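Side-chain contacts in hemoglobin-like protein (Methylacidiphilum infernorum, PDB 4NK2), which binds heme b and, as a truncated hemoglobin of group II, probably binds and carries oxygen: residues A98-E103 with G116-R121; K53-A58 with G106-Y111. All coordinates share one frame; numbering follows the deposited sequence.

Contact 1 (98-103 with 116-121) and contact 2 (53-58 with 106-111) lie on the same side of the chain's centre, their own centres 12 Å apart. Their segments alternate along the sequence: helix 87-104 supplies 98-103, and the loop after it supplies 106-111 before running on to 116-121. Two probable hydrogen bonds join them directly, one of 2.8 Å between V102 O and G107 N and one of 3.0 Å between G116 N and Y111 O. Contact 1 is buried against the heme rim, with F100 and M120 in the pocket. Contact 2 is a surface contact around Y55, yet its 106-111 loop reaches the heme through Y111, whose ring meets that of F100 edge-to-face.

Contact 1: A98-E103 with G116-R121; sequences ADFVVE and GEPKMR. With HEM (protoporphyrin IX containing Fe), chain C.
P118, which meets F100 together with M120, sits between E117 and K119, whose side chains are joined by a salt bridge of 2.8 Å from K119 NZ to E117 OE2, reaching the carboxylate oxygen nearly along its C-O axis. The contact itself is apolar, a Met-aromatic arrangement in the heme pocket of this truncated globin. M120 sits at the start of helix 120-124, right after the N-cap residue K119 and one turn before H124, the axial ligand of the heme iron; M120 O is hydrogen-bonded to H124 ND1.

F100 comes from helix 87-104 with CG anti to its own N (chi1 -177°), which sends the ring straight across to the other segment. M120 approaches from the opposite direction, and a bend at chi2 (-51°) and chi3 folds its end back over one ring face. Its CE lies 4.1 Å from the centroid of the F100 ring, a CH-pi contact offset toward the rim, while SD stands higher above that ring, 4.7 Å from the centroid. P118 runs at about a right angle to F100, its CB 3.9 Å from F100 CE1. Y111, W161 and F165 also touch F100.

Both side chains press on the heme's pyrrole D methyl: M120 CE is 3.6 Å from HEM CMD, and F100 CB 3.5 Å from the same carbon. At the neighbouring vinyl, F100 CE2 comes to 3.6 Å from HEM CAC.

Contact 2: K53-A58 with G106-Y111; sequences KVYLAA and GGPPYY. With HEM (protoporphyrin IX containing Fe), chain C.
In Y55, CG stands anti to the backbone N (chi1 172°) and chi2 is 71°; together they carry the ring away from helix 53-75 and lay it flat over the backbone of G107. The CA of G107 sits 3.5 Å from the centroid of the Y55 ring and only 9° off its normal, a CH-pi contact over the ring centre.

Further out, P108 crosses Y55 at about a right angle, its CD 3.8 Å from Y55 OH. Y55 CD2 is 3.7 Å from G106 O, which lies on the same side of the ring plane as G107 CA. The closeness depends on G107, where a beta-carbon would stand 3.0 Å from Y55 CE1, a clash. G106 is a glycine for a separate reason, the positive phi it takes in the Schellman motif that ends helix 87-104. Replacing Y55 by alanine is likely to leave G107 CA without its aromatic cover and open a gap between the start of helix 53-75 and the loop.

Beyond P108, Y110 reaches back to helix 53-75, its OH hydrogen-bonded to E60 OE1 and its ring in a cation-pi contact with R64. At the far end of the loop, Y111 OH donates to HEM O2D at 2.6 Å, with this propionate oxygen near the plane of the ring. The pair G106-G107 is consistent with the Gly-Gly motif found at the corner between helices E and F in truncated hemoglobins.

Contact 1: A98-E103 with G116-R121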
loop_
_atom_site.group_PDB
_atom_site.type_symbol
_atom_site.label_atom_id
_atom_site.label_comp_id
_atom_site.label_asym_id
_atom_site.label_seq_id
_atom_site.Cartn_x
_atom_site.Cartn_y
_atom_site.Cartn_z
ATOM N N ALA A 98 -13.181 -21.631 3.017
ATOM C CA ALA A 98 -13.847 -22.675 2.240
ATOM C C ALA A 98 -15.310 -22.282 2.029
ATOM O O ALA A 98 -15.851 -22.426 0.910
ATOM C CB ALA A 98 -13.717 -24.021 2.917
ATOM N N ASP A 99 -15.952 -21.769 3.086
ATOM C CA ASP A 99 -17.311 -21.235 2.935
ATOM C C ASP A 99 -17.354 -20.155 1.862
ATOM O O ASP A 99 -18.267 -20.130 1.041
ATOM C CB ASP A 99 -17.848 -20.643 4.244
ATOM C CG ASP A 99 -18.149 -21.695 5.300
ATOM O OD1 ASP A 99 -18.238 -22.898 4.965
ATOM O OD2 ASP A 99 -18.306 -21.300 6.478
ATOM N N PHE A 100 -16.383 -19.248 1.872
ATOM C CA PHE A 100 -16.344 -18.184 0.865
ATOM C C PHE A 100 -16.202 -18.758 -0.558
ATOM O O PHE A 100 -16.923 -18.374 -1.480
ATOM C CB PHE A 100 -15.190 -17.216 1.163
ATOM C CG PHE A 100 -15.108 -16.048 0.211
ATOM C CD1 PHE A 100 -16.030 -15.009 0.279
ATOM C CD2 PHE A 100 -14.100 -15.982 -0.738
ATOM C CE1 PHE A 100 -15.961 -13.929 -0.599
ATOM C CE2 PHE A 100 -14.028 -14.913 -1.630
ATOM C CZ PHE A 100 -14.959 -13.879 -1.552
ATOM N N VAL A 101 -15.253 -19.668 -0.739
ATOM C CA VAL A 101 -15.012 -20.260 -2.054
ATOM C C VAL A 101 -16.226 -21.025 -2.559
ATOM O O VAL A 101 -16.603 -20.900 -3.731
ATOM C CB VAL A 101 -13.804 -21.216 -2.022
ATOM C CG1 VAL A 101 -13.772 -22.088 -3.276
ATOM C CG2 VAL A 101 -12.485 -20.410 -1.866
ATOM N N VAL A 102 -16.822 -21.845 -1.697
ATOM C CA VAL A 102 -18.004 -22.611 -2.093
ATOM C C VAL A 102 -19.120 -21.662 -2.526
ATOM O O VAL A 102 -19.760 -21.868 -3.553
ATOM C CB VAL A 102 -18.502 -23.508 -0.950
ATOM C CG1 VAL A 102 -19.876 -24.084 -1.287
ATOM C CG2 VAL A 102 -17.512 -24.634 -0.672
ATOM N N GLU A 103 -19.348 -20.607 -1.750
ATOM C CA GLU A 103 -20.415 -19.661 -2.082
ATOM C C GLU A 103 -20.138 -18.934 -3.387
ATOM O O GLU A 103 -21.003 -18.851 -4.278
ATOM C CB GLU A 103 -20.619 -18.644 -0.943
ATOM C CG GLU A 103 -21.661 -17.573 -1.296
ATOM C CD GLU A 103 -22.123 -16.737 -0.089
ATOM O OE1 GLU A 103 -21.690 -17.010 1.059
ATOM O OE2 GLU A 103 -22.932 -15.799 -0.301
ATOM N N GLY A 116 -20.760 -12.775 6.805
ATOM C CA GLY A 116 -21.535 -11.676 6.252
ATOM C C GLY A 116 -20.966 -11.137 4.954
ATOM O O GLY A 116 -20.560 -11.913 4.075
ATOM N N GLU A 117 -20.930 -9.814 4.819
ATOM C CA GLU A 117 -20.478 -9.210 3.564
ATOM C C GLU A 117 -18.982 -9.400 3.327
ATOM O O GLU A 117 -18.168 -9.167 4.226
ATOM C CB GLU A 117 -20.875 -7.728 3.506
ATOM C CG GLU A 117 -22.363 -7.545 3.189
ATOM C CD GLU A 117 -22.757 -6.105 2.926
ATOM O OE1 GLU A 117 -23.835 -5.888 2.328
ATOM O OE2 GLU A 117 -22.001 -5.192 3.318
ATOM N N PRO A 118 -18.612 -9.816 2.126
ATOM C CA PRO A 118 -17.214 -10.115 1.821
ATOM C C PRO A 118 -16.253 -8.983 2.147
ATOM O O PRO A 118 -15.381 -9.189 2.945
ATOM C CB PRO A 118 -17.248 -10.393 0.326
ATOM C CG PRO A 118 -18.578 -10.900 0.091
ATOM C CD PRO A 118 -19.476 -10.124 0.983
ATOM N N LYS A 119 -16.401 -7.821 1.534
ATOM C CA LYS A 119 -15.470 -6.726 1.768
ATOM C C LYS A 119 -14.044 -7.234 1.943
ATOM O O LYS A 119 -13.370 -6.909 2.898
ATOM C CB LYS A 119 -15.911 -5.914 2.978
ATOM C CG LYS A 119 -17.343 -5.467 2.889
ATOM C CD LYS A 119 -17.604 -4.196 3.637
ATOM C CE LYS A 119 -19.021 -3.686 3.367
ATOM N NZ LYS A 119 -19.913 -3.742 4.545
ATOM N N MET A 120 -13.602 -8.049 1.001
ATOM C CA MET A 120 -12.359 -8.779 1.150
ATOM C C MET A 120 -11.130 -7.905 1.301
ATOM O O MET A 120 -10.274 -8.203 2.094
ATOM C CB MET A 120 -12.157 -9.751 -0.004
ATOM C CG MET A 120 -12.758 -11.111 0.187
ATOM S SD MET A 120 -12.341 -11.929 1.705
ATOM C CE MET A 120 -13.943 -12.355 2.270
ATOM N N ARG A 121 -11.025 -6.840 0.526
ATOM C CA ARG A 121 -9.828 -6.005 0.642
ATOM C C ARG A 121 -9.776 -5.474 2.060
ATOM O O ARG A 121 -8.732 -5.533 2.712
ATOM C CB ARG A 121 -9.819 -4.835 -0.361
ATOM C CG ARG A 121 -8.642 -3.857 -0.151
ATOM C CD ARG A 121 -8.512 -2.800 -1.260
ATOM N NE ARG A 121 -7.522 -1.780 -0.884
ATOM C CZ ARG A 121 -6.206 -1.938 -1.017
ATOM N NH1 ARG A 121 -5.714 -3.067 -1.533
ATOM N NH2 ARG A 121 -5.379 -0.966 -0.645
HETATM C CHA HEM C . -8.361 -14.385 5.562
HETATM C CHB HEM C . -3.905 -14.180 3.692
HETATM C CHC HEM C . -5.828 -13.294 -0.703
HETATM C CHD HEM C . -9.919 -15.297 1.037
HETATM C C1A HEM C . -6.992 -14.317 5.485
HETATM C C2A HEM C . -6.049 -14.244 6.598
HETATM C C3A HEM C . -4.815 -14.188 6.055
HETATM C C4A HEM C . -4.940 -14.218 4.604
HETATM C CMA HEM C . -3.457 -14.118 6.791
HETATM C CAA HEM C . -6.425 -14.225 8.109
HETATM C CBA HEM C . -6.461 -12.747 8.554
HETATM C CGA HEM C . -6.854 -12.487 10.005
HETATM O O1A HEM C . -6.177 -11.657 10.677
HETATM O O2A HEM C . -7.843 -13.076 10.521
HETATM C C1B HEM C . -4.002 -13.823 2.356
HETATM C C2B HEM C . -2.920 -13.409 1.476
HETATM C C3B HEM C . -3.447 -13.164 0.263
HETATM C C4B HEM C . -4.884 -13.413 0.315
HETATM C CMB HEM C . -1.426 -13.289 1.843
HETATM C CAB HEM C . -2.637 -12.697 -0.961
HETATM C CBB HEM C . -3.276 -12.189 -2.022
HETATM C C1C HEM C . -7.110 -13.810 -0.646
HETATM C C2C HEM C . -8.063 -13.954 -1.738
HETATM C C3C HEM C . -9.192 -14.499 -1.243
HETATM C C4C HEM C . -8.996 -14.736 0.175
HETATM C CMC HEM C . -7.819 -13.524 -3.202
HETATM C CAC HEM C . -10.490 -14.865 -2.000
HETATM C CBC HEM C . -10.504 -15.022 -3.331
HETATM C C1D HEM C . -9.957 -15.130 2.402
HETATM C C2D HEM C . -11.126 -15.260 3.258
HETATM C C3D HEM C . -10.620 -14.985 4.666
HETATM C C4D HEM C . -9.209 -14.703 4.528
HETATM C CMD HEM C . -12.580 -15.623 2.868
HETATM C CAD HEM C . -11.463 -14.972 5.961
HETATM C CBD HEM C . -12.125 -13.594 6.045
HETATM C CGD HEM C . -12.952 -13.565 7.311
HETATM O O1D HEM C . -12.352 -13.509 8.411
HETATM O O2D HEM C . -14.207 -13.613 7.216
HETATM N NA HEM C . -6.282 -14.303 4.299
HETATM N NB HEM C . -5.167 -13.813 1.604
HETATM N NC HEM C . -7.727 -14.307 0.494
HETATM N ND HEM C . -8.862 -14.804 3.186
HETATM FE FE HEM C . -7.029 -14.215 2.381
#

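Contact 2: K53-A58 with G106-Y111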
loop_
_atom_site.group_PDB
_atom_site.type_symbol
_atom_site.label_atom_id
_atom_site.label_comp_id
_atom_site.label_asym_id
_atom_site.label_seq_id
_atom_site.Cartn_x
_atom_site.Cartn_y
_atom_site.Cartn_z
ATOM N N LYS A 53 -21.299 -22.765 -12.799
ATOM C CA LYS A 53 -20.775 -23.968 -13.411
ATOM C C LYS A 53 -19.630 -24.550 -12.608
ATOM O O LYS A 53 -19.455 -25.739 -12.587
ATOM C CB LYS A 53 -20.314 -23.697 -14.841
ATOM C CG LYS A 53 -21.405 -23.223 -15.762
ATOM C CD LYS A 53 -20.975 -23.259 -17.205
ATOM C CE LYS A 53 -19.708 -22.472 -17.437
ATOM N NZ LYS A 53 -19.984 -21.070 -17.847
ATOM N N VAL A 54 -18.848 -23.711 -11.950
ATOM C CA VAL A 54 -17.711 -24.197 -11.172
ATOM C C VAL A 54 -18.183 -25.116 -10.050
ATOM O O VAL A 54 -17.667 -26.221 -9.887
ATOM C CB VAL A 54 -16.871 -23.035 -10.593
ATOM C CG1 VAL A 54 -15.734 -23.575 -9.740
ATOM C CG2 VAL A 54 -16.303 -22.191 -11.722
ATOM N N TYR A 55 -19.163 -24.658 -9.272
ATOM C CA TYR A 55 -19.742 -25.465 -8.202
ATOM C C TYR A 55 -20.376 -26.733 -8.761
ATOM O O TYR A 55 -20.300 -27.803 -8.153
ATOM C CB TYR A 55 -20.818 -24.666 -7.474
ATOM C CG TYR A 55 -21.626 -25.460 -6.463
ATOM C CD1 TYR A 55 -21.062 -25.890 -5.264
ATOM C CD2 TYR A 55 -22.968 -25.749 -6.695
ATOM C CE1 TYR A 55 -21.815 -26.609 -4.331
ATOM C CE2 TYR A 55 -23.725 -26.453 -5.778
ATOM C CZ TYR A 55 -23.146 -26.879 -4.600
ATOM O OH TYR A 55 -23.911 -27.576 -3.693
ATOM N N LEU A 56 -21.024 -26.602 -9.912
ATOM C CA LEU A 56 -21.671 -27.747 -10.547
ATOM C C LEU A 56 -20.640 -28.808 -10.947
ATOM O O LEU A 56 -20.835 -30.000 -10.694
ATOM C CB LEU A 56 -22.462 -27.278 -11.765
ATOM C CG LEU A 56 -23.978 -27.073 -11.633
ATOM C CD1 LEU A 56 -24.447 -27.043 -10.211
ATOM C CD2 LEU A 56 -24.421 -25.812 -12.353
ATOM N N ALA A 57 -19.532 -28.370 -11.545
ATOM C CA ALA A 57 -18.471 -29.286 -11.976
ATOM C C ALA A 57 -17.675 -29.875 -10.812
ATOM O O ALA A 57 -17.364 -31.066 -10.792
ATOM C CB ALA A 57 -17.527 -28.582 -12.959
ATOM N N ALA A 58 -17.345 -29.059 -9.829
ATOM C CA ALA A 58 -16.461 -29.502 -8.759
ATOM C C ALA A 58 -17.159 -30.145 -7.566
ATOM O O ALA A 58 -16.690 -31.120 -7.030
ATOM C CB ALA A 58 -15.593 -28.358 -8.299
ATOM N N GLY A 106 -20.794 -20.570 -6.597
ATOM C CA GLY A 106 -22.195 -20.845 -6.904
ATOM C C GLY A 106 -22.875 -21.818 -5.958
ATOM O O GLY A 106 -24.017 -22.233 -6.193
ATOM N N GLY A 107 -22.190 -22.193 -4.883
ATOM C CA GLY A 107 -22.786 -23.092 -3.910
ATOM C C GLY A 107 -23.668 -22.337 -2.926
ATOM O O GLY A 107 -23.925 -21.148 -3.118
ATOM N N PRO A 108 -24.137 -23.021 -1.869
ATOM C CA PRO A 108 -24.984 -22.349 -0.876
ATOM C C PRO A 108 -24.241 -21.174 -0.230
ATOM O O PRO A 108 -23.011 -21.133 -0.265
ATOM C CB PRO A 108 -25.246 -23.450 0.159
ATOM C CG PRO A 108 -25.110 -24.746 -0.631
ATOM C CD PRO A 108 -23.965 -24.457 -1.571
ATOM N N PRO A 109 -24.982 -20.221 0.354
ATOM C CA PRO A 109 -24.378 -18.967 0.822
ATOM C C PRO A 109 -23.742 -19.100 2.206
ATOM O O PRO A 109 -24.022 -18.293 3.113
ATOM C CB PRO A 109 -25.579 -18.004 0.854
ATOM C CG PRO A 109 -26.746 -18.886 1.181
ATOM C CD PRO A 109 -26.450 -20.230 0.522
ATOM N N TYR A 110 -22.871 -20.093 2.367
ATOM C CA TYR A 110 -22.270 -20.366 3.673
ATOM C C TYR A 110 -21.560 -19.154 4.274
ATOM O O TYR A 110 -21.559 -18.979 5.494
ATOM C CB TYR A 110 -21.272 -21.524 3.576
ATOM C CG TYR A 110 -21.872 -22.862 3.204
ATOM C CD1 TYR A 110 -22.707 -23.542 4.084
ATOM C CD2 TYR A 110 -21.561 -23.471 1.996
ATOM C CE1 TYR A 110 -23.241 -24.780 3.750
ATOM C CE2 TYR A 110 -22.086 -24.707 1.658
ATOM C CZ TYR A 110 -22.927 -25.353 2.539
ATOM O OH TYR A 110 -23.455 -26.586 2.211
ATOM N N TYR A 111 -20.934 -18.331 3.437
ATOM C CA TYR A 111 -20.118 -17.231 3.968
ATOM C C TYR A 111 -20.965 -16.035 4.395
ATOM O O TYR A 111 -20.796 -15.494 5.490
ATOM C CB TYR A 111 -19.034 -16.798 2.957
ATOM C CG TYR A 111 -18.088 -15.756 3.525
ATOM C CD1 TYR A 111 -16.972 -16.129 4.260
ATOM C CD2 TYR A 111 -18.326 -14.398 3.345
ATOM C CE1 TYR A 111 -16.108 -15.174 4.794
ATOM C CE2 TYR A 111 -17.464 -13.436 3.880
ATOM C CZ TYR A 111 -16.365 -13.837 4.604
ATOM O OH TYR A 111 -15.513 -12.895 5.130
HETATM C CHA HEM C . -8.361 -14.385 5.562
HETATM C CHB HEM C . -3.905 -14.180 3.692
HETATM C CHC HEM C . -5.828 -13.294 -0.703
HETATM C CHD HEM C . -9.919 -15.297 1.037
HETATM C C1A HEM C . -6.992 -14.317 5.485
HETATM C C2A HEM C . -6.049 -14.244 6.598
HETATM C C3A HEM C . -4.815 -14.188 6.055
HETATM C C4A HEM C . -4.940 -14.218 4.604
HETATM C CMA HEM C . -3.457 -14.118 6.791
HETATM C CAA HEM C . -6.425 -14.225 8.109
HETATM C CBA HEM C . -6.461 -12.747 8.554
HETATM C CGA HEM C . -6.854 -12.487 10.005
HETATM O O1A HEM C . -6.177 -11.657 10.677
HETATM O O2A HEM C . -7.843 -13.076 10.521
HETATM C C1B HEM C . -4.002 -13.823 2.356
HETATM C C2B HEM C . -2.920 -13.409 1.476
HETATM C C3B HEM C . -3.447 -13.164 0.263
HETATM C C4B HEM C . -4.884 -13.413 0.315
HETATM C CMB HEM C . -1.426 -13.289 1.843
HETATM C CAB HEM C . -2.637 -12.697 -0.961
HETATM C CBB HEM C . -3.276 -12.189 -2.022
HETATM C C1C HEM C . -7.110 -13.810 -0.646
HETATM C C2C HEM C . -8.063 -13.954 -1.738
HETATM C C3C HEM C . -9.192 -14.499 -1.243
HETATM C C4C HEM C . -8.996 -14.736 0.175
HETATM C CMC HEM C . -7.819 -13.524 -3.202
HETATM C CAC HEM C . -10.490 -14.865 -2.000
HETATM C CBC HEM C . -10.504 -15.022 -3.331
HETATM C C1D HEM C . -9.957 -15.130 2.402
HETATM C C2D HEM C . -11.126 -15.260 3.258
HETATM C C3D HEM C . -10.620 -14.985 4.666
HETATM C C4D HEM C . -9.209 -14.703 4.528
HETATM C CMD HEM C . -12.580 -15.623 2.868
HETATM C CAD HEM C . -11.463 -14.972 5.961
HETATM C CBD HEM C . -12.125 -13.594 6.045
HETATM C CGD HEM C . -12.952 -13.565 7.311
HETATM O O1D HEM C . -12.352 -13.509 8.411
HETATM O O2D HEM C . -14.207 -13.613 7.216
HETATM N NA HEM C . -6.282 -14.303 4.299
HETATM N NB HEM C . -5.167 -13.813 1.604
HETATM N NC HEM C . -7.727 -14.307 0.494
HETATM N ND HEM C . -8.862 -14.804 3.186
HETATM FE FE HEM C . -7.029 -14.215 2.381
#